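Local atomic coordinates of coiled-coil and C2 domain-containing protein 1-like (Drosophila melanogaster, PDB entry 6EI6), a protein that binds phosphatidylinositol monophosphates through its C2 domain and regulates ESCRT-dependent endosomal sorting, probably by keeping the ESCRT-III subunit Shrub from polymerising inappropriately. Residues H110-L115 and K223-D228; I177-R182 and V249-L254. All blocks are in the same frame, centred on the assembly; numbering follows the deposited sequence.

How the contacts relate
Starting from the N terminus, the chain passes helices 34-62 and 66-91 and strand 99-102 and reaches 110-115, in the loop before strand 119-128. After much of the β-sandwich comes 177-182, the turn before helix 182-190; 223-228 follows, opening edge strand 225-233. Last, segment 249-254 leaves strand 241-249. Because the segments alternate, the loops closed by contacts 1 and 2 cross. Contact 1 joins the loop before strand 119-128 to the start of the edge strand; contact 2 joins the turn before helix 182-190 to the segment running from strand 241-249 to helix 255-263. Their centres are about 12 Å apart, and the backbone of Val-249, in contact 2, meets both segments of contact 1.

Contact 1: residues H110-L115 and K223-D228; sequences HCNTDL and KCEIHD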
ATOM      1  N   HIS A 110       6.809   7.088 -12.086  1.00 52.53           N
ATOM      2  CA  HIS A 110       8.132   7.474 -11.591  1.00 57.37           C
ATOM      3  C   HIS A 110       8.167   7.744 -10.085  1.00 56.67           C
ATOM      4  O   HIS A 110       8.979   8.553  -9.629  1.00 60.11           O
ATOM      5  CB  HIS A 110       8.650   8.721 -12.326  1.00 55.44           C
ATOM      6  CG  HIS A 110       9.048   8.476 -13.748  1.00 61.36           C
ATOM      7  ND1 HIS A 110       9.048   7.219 -14.323  1.00 65.60           N
ATOM      8  CD2 HIS A 110       9.452   9.329 -14.717  1.00 58.35           C
ATOM      9  CE1 HIS A 110       9.447   7.307 -15.578  1.00 54.98           C
ATOM     10  NE2 HIS A 110       9.692   8.577 -15.843  1.00 61.69           N
ATOM     11  N   CYS A 111       7.305   7.127  -9.279  1.00 58.73           N
ATOM     12  CA  CYS A 111       7.484   7.221  -7.828  1.00 59.15           C
ATOM     13  C   CYS A 111       8.197   5.960  -7.376  1.00 55.99           C
ATOM     14  O   CYS A 111       7.923   4.879  -7.889  1.00 57.94           O
ATOM     15  CB  CYS A 111       6.159   7.424  -7.075  1.00 63.90           C
ATOM     16  SG  CYS A 111       4.807   6.237  -7.273  1.00 60.94           S
ATOM     17  N   ASN A 112       9.167   6.094  -6.482  1.00 58.02           N
ATOM     18  CA  ASN A 112      10.144   5.017  -6.285  1.00 57.39           C
ATOM     19  C   ASN A 112      10.857   4.706  -7.608  1.00 57.00           C
ATOM     20  O   ASN A 112      10.723   3.619  -8.188  1.00 54.66           O
ATOM     21  CB  ASN A 112       9.501   3.743  -5.713  1.00 48.11           C
ATOM     22  CG  ASN A 112       8.671   4.003  -4.486  1.00 49.03           C
ATOM     23  OD1 ASN A 112       8.905   4.966  -3.767  1.00 49.34           O
ATOM     24  ND2 ASN A 112       7.695   3.133  -4.228  1.00 46.68           N
ATOM     25  N   THR A 113      11.614   5.695  -8.090  1.00 56.68           N
ATOM     26  CA  THR A 113      12.444   5.457  -9.270  1.00 62.25           C
ATOM     27  C   THR A 113      13.604   4.505  -8.997  1.00 62.26           C
ATOM     28  O   THR A 113      14.159   3.943  -9.945  1.00 61.29           O
ATOM     29  CB  THR A 113      13.014   6.760  -9.806  1.00 56.12           C
ATOM     30  OG1 THR A 113      13.685   7.442  -8.737  1.00 66.94           O
ATOM     31  CG2 THR A 113      11.907   7.624 -10.350  1.00 59.14           C
ATOM     32  N   ASP A 114      13.984   4.319  -7.729  1.00 65.02           N
ATOM     33  CA  ASP A 114      15.051   3.395  -7.339  1.00 59.82           C
ATOM     34  C   ASP A 114      14.787   1.946  -7.735  1.00 56.94           C
ATOM     35  O   ASP A 114      15.682   1.113  -7.564  1.00 63.44           O
ATOM     36  CB  ASP A 114      15.251   3.460  -5.828  1.00 54.28           C
ATOM     37  CG  ASP A 114      13.925   3.499  -5.081  1.00 65.22           C
ATOM     38  OD1 ASP A 114      13.128   2.543  -5.227  1.00 67.30           O
ATOM     39  OD2 ASP A 114      13.661   4.489  -4.369  1.00 67.58           O
ATOM     40  N   LEU A 115      13.605   1.619  -8.255  1.00 52.41           N
ATOM     41  CA  LEU A 115      13.218   0.239  -8.506  1.00 54.67           C
ATOM     42  C   LEU A 115      12.934   0.016  -9.981  1.00 53.22           C
ATOM     43  O   LEU A 115      12.283   0.832 -10.632  1.00 55.99           O
ATOM     44  CB  LEU A 115      11.966  -0.141  -7.703  1.00 55.37           C
ATOM     45  CG  LEU A 115      12.059  -0.855  -6.357  1.00 53.26           C
ATOM     46  CD1 LEU A 115      13.137  -0.280  -5.459  1.00 54.86           C
ATOM     47  CD2 LEU A 115      10.719  -0.719  -5.680  1.00 50.33           C
ATOM     48  N   LYS A 223      -1.360   1.904  -4.935  1.00 38.92           N
ATOM     49  CA  LYS A 223      -0.305   2.620  -4.236  1.00 35.80           C
ATOM     50  C   LYS A 223       1.044   1.993  -4.551  1.00 38.55           C
ATOM     51  O   LYS A 223       1.150   0.871  -5.068  1.00 36.21           O
ATOM     52  CB  LYS A 223      -0.524   2.638  -2.727  1.00 37.77           C
ATOM     53  CG  LYS A 223      -1.593   3.606  -2.306  1.00 42.11           C
ATOM     54  CD  LYS A 223      -1.593   3.800  -0.807  1.00 43.39           C
ATOM     55  CE  LYS A 223      -2.918   3.431  -0.233  1.00 40.87           C
ATOM     56  NZ  LYS A 223      -3.274   2.092  -0.774  1.00 51.83           N
ATOM     57  N   CYS A 224       2.094   2.732  -4.251  1.00 35.88           N
ATOM     58  CA  CYS A 224       3.399   2.264  -4.660  1.00 46.41           C
ATOM     59  C   CYS A 224       4.252   1.825  -3.481  1.00 46.22           C
ATOM     60  O   CYS A 224       5.395   1.384  -3.689  1.00 46.03           O
ATOM     61  CB  CYS A 224       4.107   3.342  -5.481  1.00 47.82           C
ATOM     62  SG  CYS A 224       4.042   4.880  -4.650  1.00 67.21           S
ATOM     63  N   GLU A 225       3.729   1.921  -2.257  1.00 39.37           N
ATOM     64  CA  GLU A 225       4.369   1.261  -1.137  1.00 39.98           C
ATOM     65  C   GLU A 225       3.362   0.993  -0.031  1.00 44.56           C
ATOM     66  O   GLU A 225       2.378   1.721   0.136  1.00 43.13           O
ATOM     67  CB  GLU A 225       5.559   2.062  -0.599  1.00 35.89           C
ATOM     68  CG  GLU A 225       5.241   3.370   0.051  1.00 41.33           C
ATOM     69  CD  GLU A 225       5.295   4.535  -0.931  1.00 52.00           C
ATOM     70  OE1 GLU A 225       6.217   4.584  -1.786  1.00 53.21           O
ATOM     71  OE2 GLU A 225       4.389   5.392  -0.858  1.00 54.37           O
ATOM     72  N   ILE A 226       3.618  -0.087   0.710  1.00 46.00           N
ATOM     73  CA  ILE A 226       2.976  -0.375   1.989  1.00 38.43           C
ATOM     74  C   ILE A 226       4.012  -0.145   3.082  1.00 40.58           C
ATOM     75  O   ILE A 226       5.169  -0.557   2.942  1.00 44.08           O
ATOM     76  CB  ILE A 226       2.437  -1.811   2.026  1.00 38.19           C
ATOM     77  CG1 ILE A 226       1.373  -2.002   0.949  1.00 35.33           C
ATOM     78  CG2 ILE A 226       1.907  -2.154   3.416  1.00 37.83           C
ATOM     79  CD1 ILE A 226       1.054  -3.462   0.636  1.00 34.82           C
ATOM     80  N   HIS A 227       3.626   0.554   4.140  1.00 41.73           N
ATOM     81  CA  HIS A 227       4.527   0.756   5.271  1.00 43.13           C
ATOM     82  C   HIS A 227       3.699   0.856   6.546  1.00 46.36           C
ATOM     83  O   HIS A 227       2.998   1.845   6.770  1.00 46.99           O
ATOM     84  CB  HIS A 227       5.391   1.990   5.078  1.00 45.44           C
ATOM     85  CG  HIS A 227       6.191   2.357   6.290  1.00 51.87           C
ATOM     86  ND1 HIS A 227       6.594   3.649   6.555  1.00 55.77           N
ATOM     87  CD2 HIS A 227       6.649   1.602   7.320  1.00 50.85           C
ATOM     88  CE1 HIS A 227       7.276   3.673   7.689  1.00 55.80           C
ATOM     89  NE2 HIS A 227       7.320   2.444   8.174  1.00 52.84           N
ATOM     90  N   ASP A 228       3.787  -0.159   7.389  1.00 47.46           N
ATOM     91  CA  ASP A 228       3.021  -0.180   8.623  1.00 46.44           C
ATOM     92  C   ASP A 228       3.770  -1.041   9.632  1.00 51.57           C
ATOM     93  O   ASP A 228       4.865  -1.544   9.362  1.00 51.35           O
ATOM     94  CB  ASP A 228       1.607  -0.695   8.363  1.00 45.40           C
ATOM     95  CG  ASP A 228       0.558   0.103   9.105  1.00 49.06           C
ATOM     96  OD1 ASP A 228       0.932   0.770  10.087  1.00 47.19           O
ATOM     97  OD2 ASP A 228      -0.630   0.077   8.707  1.00 48.46           O
TER
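Cys-111 and Cys-224 hold their first torsions alike, each SG tucked between its own backbone N and carbonyl carbon (chi1 57° and 50°), and this turns the two sulfurs toward each other across the contact. No disulfide is modelled between them: Cys-111 SG lies 3.1 Å from Cys-224 SG, longer than an S–S bond yet shorter than usual sulfur packing, so the exact separation deserves caution. Cys-111 SG is also 3.5 Å from Cys-224 CB. Beside them, Asn-112 reaches over with its amide. Asn-112 ND2 gives a hydrogen bond to Glu-225 OE1 at 3.2 Å, fairly straight at 151°, leaving nearly in the amide plane and arriving on the anti side of the carboxylate, somewhat out of its plane. The glutamate chain is bent about its CB–CG bond, which brings OE1 back to the asparagine. Asn-112 ND2 is 2.9 Å from Cys-224 O, but the direction is wrong for a bond; its second, stronger partner is the carbonyl of Val-249.

All this sits at one end of the β-sandwich of the C2 domain, where edge strand 225-233 starts alongside strand 241-249 in an antiparallel sheet. The loop from 110 to 115 comes just ahead of strand 119-128. Asn-112 is the first residue of a type I turn that ends at Leu-115, and its amide reaches the start of strand 225-233. Helix 34-62 closes in: its His-59 touches both cysteines and shares a hydrogen bond with Glu-225 OE1 through ND1. That carboxylate oxygen is therefore held from two directions, by the asparagine and by the helix, which would restrict its rotation. Asn-112 OD1 is 3.4 Å from Glu-225 OE1, but these are two acceptors and gain nothing from each other.

Contact 2: residues I177-R182 and V249-L254; sequences IQRTNR and VRNPIL
The Arg-179 guanidinium has the side-chain amide of Asn-251 over one face, Asn-251 ND2 lying 3.5 Å from Arg-179 CZ and the two planes tilted 32° apart, while backbone carbonyls line its edge. End-on, Arg-179 NH1 and Arg-179 NH2 both point to Asn-251 O, at 3.1 and 2.9 Å, close to the guanidinium plane; the NH2 bond is the straighter. Both come from the same face of the carbonyl, NH1 well above its plane (51° out) and NH2 tilted less. Arg-179 NH1 adds a weak bond to Pro-252 O at 3.2 Å. An almost fully extended chain from CG to NE (chi3 -175°) carries the group across, and NE is hydrogen-bonded to the backbone carbonyl of Asp-117, which helps fix the rotation of the guanidinium. Asn-251 ND2 is 3.2 Å from Arg-179 NH1, two donors that do not bond; ND2 gives a hydrogen bond to Pro-252 O.

The type I turn 178-181, leading into helix 182-190, is thus pinned to the link between strand 241-249 and helix 255-263. Within these two segments no carboxylate answers the arginine: its charge is met by neutral carbonyl oxygens, which the cation would probably polarise.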
ATOM      1  N   ILE A 177       9.001  -9.712 -10.481  1.00 64.66           N
ATOM      2  CA  ILE A 177       7.607  -9.977 -10.796  1.00 68.97           C
ATOM      3  C   ILE A 177       7.428  -9.787 -12.295  1.00 67.11           C
ATOM      4  O   ILE A 177       8.248  -9.150 -12.963  1.00 65.50           O
ATOM      5  CB  ILE A 177       6.655  -9.056 -10.008  1.00 65.03           C
ATOM      6  CG1 ILE A 177       6.921  -7.596 -10.394  1.00 61.61           C
ATOM      7  CG2 ILE A 177       6.819  -9.278  -8.506  1.00 59.33           C
ATOM      8  CD1 ILE A 177       6.420  -6.575  -9.392  1.00 63.12           C
ATOM      9  N   GLN A 178       6.346 -10.358 -12.824  1.00 67.28           N
ATOM     10  CA  GLN A 178       5.908 -10.095 -14.194  1.00 68.26           C
ATOM     11  C   GLN A 178       4.532  -9.441 -14.149  1.00 66.44           C
ATOM     12  O   GLN A 178       3.512 -10.134 -14.071  1.00 69.94           O
ATOM     13  CB  GLN A 178       5.866 -11.364 -15.028  1.00 72.84           C
ATOM     14  CG  GLN A 178       7.203 -12.019 -15.229  1.00 77.46           C
ATOM     15  CD  GLN A 178       7.307 -13.304 -14.449  1.00 79.04           C
ATOM     16  OE1 GLN A 178       6.554 -14.258 -14.689  1.00 75.38           O
ATOM     17  NE2 GLN A 178       8.236 -13.339 -13.496  1.00 78.19           N
ATOM     18  N   ARG A 179       4.516  -8.106 -14.233  1.00 62.11           N
ATOM     19  CA  ARG A 179       3.264  -7.365 -14.323  1.00 59.81           C
ATOM     20  C   ARG A 179       2.354  -7.900 -15.423  1.00 67.33           C
ATOM     21  O   ARG A 179       1.124  -7.797 -15.315  1.00 66.45           O
ATOM     22  CB  ARG A 179       3.567  -5.890 -14.562  1.00 56.11           C
ATOM     23  CG  ARG A 179       4.219  -5.216 -13.389  1.00 52.73           C
ATOM     24  CD  ARG A 179       4.694  -3.835 -13.746  1.00 52.57           C
ATOM     25  NE  ARG A 179       5.440  -3.210 -12.655  1.00 52.38           N
ATOM     26  CZ  ARG A 179       4.885  -2.451 -11.718  1.00 50.64           C
ATOM     27  NH1 ARG A 179       3.579  -2.237 -11.750  1.00 51.14           N
ATOM     28  NH2 ARG A 179       5.626  -1.905 -10.755  1.00 49.55           N
ATOM     29  N   THR A 180       2.938  -8.490 -16.474  1.00 67.03           N
ATOM     30  CA  THR A 180       2.155  -8.972 -17.608  1.00 68.46           C
ATOM     31  C   THR A 180       1.377 -10.241 -17.266  1.00 71.58           C
ATOM     32  O   THR A 180       0.248 -10.421 -17.733  1.00 75.52           O
ATOM     33  CB  THR A 180       3.071  -9.214 -18.809  1.00 65.99           C
ATOM     34  OG1 THR A 180       3.912  -8.072 -19.003  1.00 71.06           O
ATOM     35  CG2 THR A 180       2.256  -9.434 -20.055  1.00 66.22           C
ATOM     36  N   ASN A 181       1.957 -11.136 -16.467  1.00 71.84           N
ATOM     37  CA  ASN A 181       1.306 -12.409 -16.151  1.00 76.29           C
ATOM     38  C   ASN A 181       0.048 -12.176 -15.318  1.00 75.74           C
ATOM     39  O   ASN A 181       0.121 -11.645 -14.203  1.00 73.77           O
ATOM     40  CB  ASN A 181       2.267 -13.333 -15.398  1.00 76.31           C
ATOM     41  CG  ASN A 181       1.892 -14.811 -15.524  1.00 81.86           C
ATOM     42  OD1 ASN A 181       2.765 -15.675 -15.521  1.00 81.59           O
ATOM     43  ND2 ASN A 181       0.590 -15.100 -15.651  1.00 83.13           N
ATOM     44  N   ARG A 182      -1.106 -12.600 -15.842  1.00 80.66           N
ATOM     45  CA  ARG A 182      -2.357 -12.391 -15.114  1.00 80.06           C
ATOM     46  C   ARG A 182      -2.394 -13.143 -13.785  1.00 74.99           C
ATOM     47  O   ARG A 182      -3.131 -12.743 -12.880  1.00 72.54           O
ATOM     48  CB  ARG A 182      -3.561 -12.778 -15.987  1.00 80.83           C
ATOM     49  CG  ARG A 182      -3.668 -14.254 -16.334  1.00 84.05           C
ATOM     50  CD  ARG A 182      -3.706 -14.440 -17.857  1.00 93.15           C
ATOM     51  NE  ARG A 182      -3.500 -15.831 -18.278  1.00 96.76           N
ATOM     52  CZ  ARG A 182      -2.324 -16.349 -18.634  1.00 88.28           C
ATOM     53  NH1 ARG A 182      -1.226 -15.600 -18.605  1.00 81.20           N
ATOM     54  NH2 ARG A 182      -2.243 -17.623 -19.008  1.00 84.73           N
ATOM     55  N   VAL A 249       7.042  -0.952  -4.728  1.00 46.48           N
ATOM     56  CA  VAL A 249       7.176  -1.182  -6.162  1.00 49.17           C
ATOM     57  C   VAL A 249       7.476   0.150  -6.840  1.00 48.32           C
ATOM     58  O   VAL A 249       7.322   1.224  -6.250  1.00 45.70           O
ATOM     59  CB  VAL A 249       5.929  -1.839  -6.770  1.00 41.80           C
ATOM     60  CG1 VAL A 249       5.833  -3.268  -6.303  1.00 40.42           C
ATOM     61  CG2 VAL A 249       4.689  -1.052  -6.371  1.00 43.01           C
ATOM     62  N   ARG A 250       7.964   0.057  -8.083  1.00 45.62           N
ATOM     63  CA  ARG A 250       8.248   1.265  -8.854  1.00 52.96           C
ATOM     64  C   ARG A 250       6.966   2.028  -9.187  1.00 50.88           C
ATOM     65  O   ARG A 250       6.945   3.257  -9.164  1.00 45.60           O
ATOM     66  CB  ARG A 250       9.005   0.917 -10.136  1.00 53.20           C
ATOM     67  CG  ARG A 250       8.594   1.762 -11.320  1.00 56.18           C
ATOM     68  CD  ARG A 250       9.692   1.951 -12.347  1.00 59.70           C
ATOM     69  NE  ARG A 250      10.587   3.038 -11.951  1.00 66.78           N
ATOM     70  CZ  ARG A 250      11.531   3.552 -12.733  1.00 62.23           C
ATOM     71  NH1 ARG A 250      11.691   3.081 -13.957  1.00 62.36           N
ATOM     72  NH2 ARG A 250      12.306   4.534 -12.291  1.00 61.03           N
ATOM     73  N   ASN A 251       5.887   1.331  -9.506  1.00 48.51           N
ATOM     74  CA  ASN A 251       4.610   2.013  -9.653  1.00 49.24           C
ATOM     75  C   ASN A 251       3.511   1.002  -9.389  1.00 42.34           C
ATOM     76  O   ASN A 251       3.769  -0.208  -9.399  1.00 42.49           O
ATOM     77  CB  ASN A 251       4.471   2.662 -11.044  1.00 45.15           C
ATOM     78  CG  ASN A 251       4.821   1.716 -12.169  1.00 49.91           C
ATOM     79  OD1 ASN A 251       5.914   1.787 -12.723  1.00 56.40           O
ATOM     80  ND2 ASN A 251       3.896   0.836 -12.527  1.00 46.11           N
ATOM     81  N   PRO A 252       2.285   1.458  -9.126  1.00 38.32           N
ATOM     82  CA  PRO A 252       1.208   0.515  -8.815  1.00 35.44           C
ATOM     83  C   PRO A 252       0.936  -0.442  -9.966  1.00 41.81           C
ATOM     84  O   PRO A 252       1.205  -0.144 -11.131  1.00 41.65           O
ATOM     85  CB  PRO A 252       0.006   1.426  -8.544  1.00 37.45           C
ATOM     86  CG  PRO A 252       0.594   2.736  -8.133  1.00 35.27           C
ATOM     87  CD  PRO A 252       1.882   2.859  -8.895  1.00 37.46           C
ATOM     88  N   ILE A 253       0.418  -1.622  -9.618  1.00 38.58           N
ATOM     89  CA  ILE A 253       0.046  -2.607 -10.627  1.00 40.23           C
ATOM     90  C   ILE A 253      -0.897  -1.986 -11.654  1.00 41.60           C
ATOM     91  O   ILE A 253      -0.723  -2.150 -12.867  1.00 41.41           O
ATOM     92  CB  ILE A 253      -0.587  -3.848  -9.961  1.00 42.07           C
ATOM     93  CG1 ILE A 253       0.315  -4.402  -8.855  1.00 42.32           C
ATOM     94  CG2 ILE A 253      -0.854  -4.927 -10.989  1.00 37.38           C
ATOM     95  CD1 ILE A 253       1.734  -4.561  -9.264  1.00 41.93           C
ATOM     96  N   LEU A 254      -1.920  -1.280 -11.180  1.00 42.09           N
ATOM     97  CA  LEU A 254      -2.911  -0.649 -12.052  1.00 41.58           C
ATOM     98  C   LEU A 254      -2.541   0.784 -12.407  1.00 41.03           C
ATOM     99  O   LEU A 254      -3.393   1.684 -12.386  1.00 41.18           O
ATOM    100  CB  LEU A 254      -4.283  -0.705 -11.390  1.00 43.83           C
ATOM    101  CG  LEU A 254      -4.689  -2.079 -10.865  1.00 43.43           C
ATOM    102  CD1 LEU A 254      -6.061  -1.997 -10.159  1.00 37.58           C
ATOM    103  CD2 LEU A 254      -4.680  -3.073 -12.020  1.00 33.86           C
TER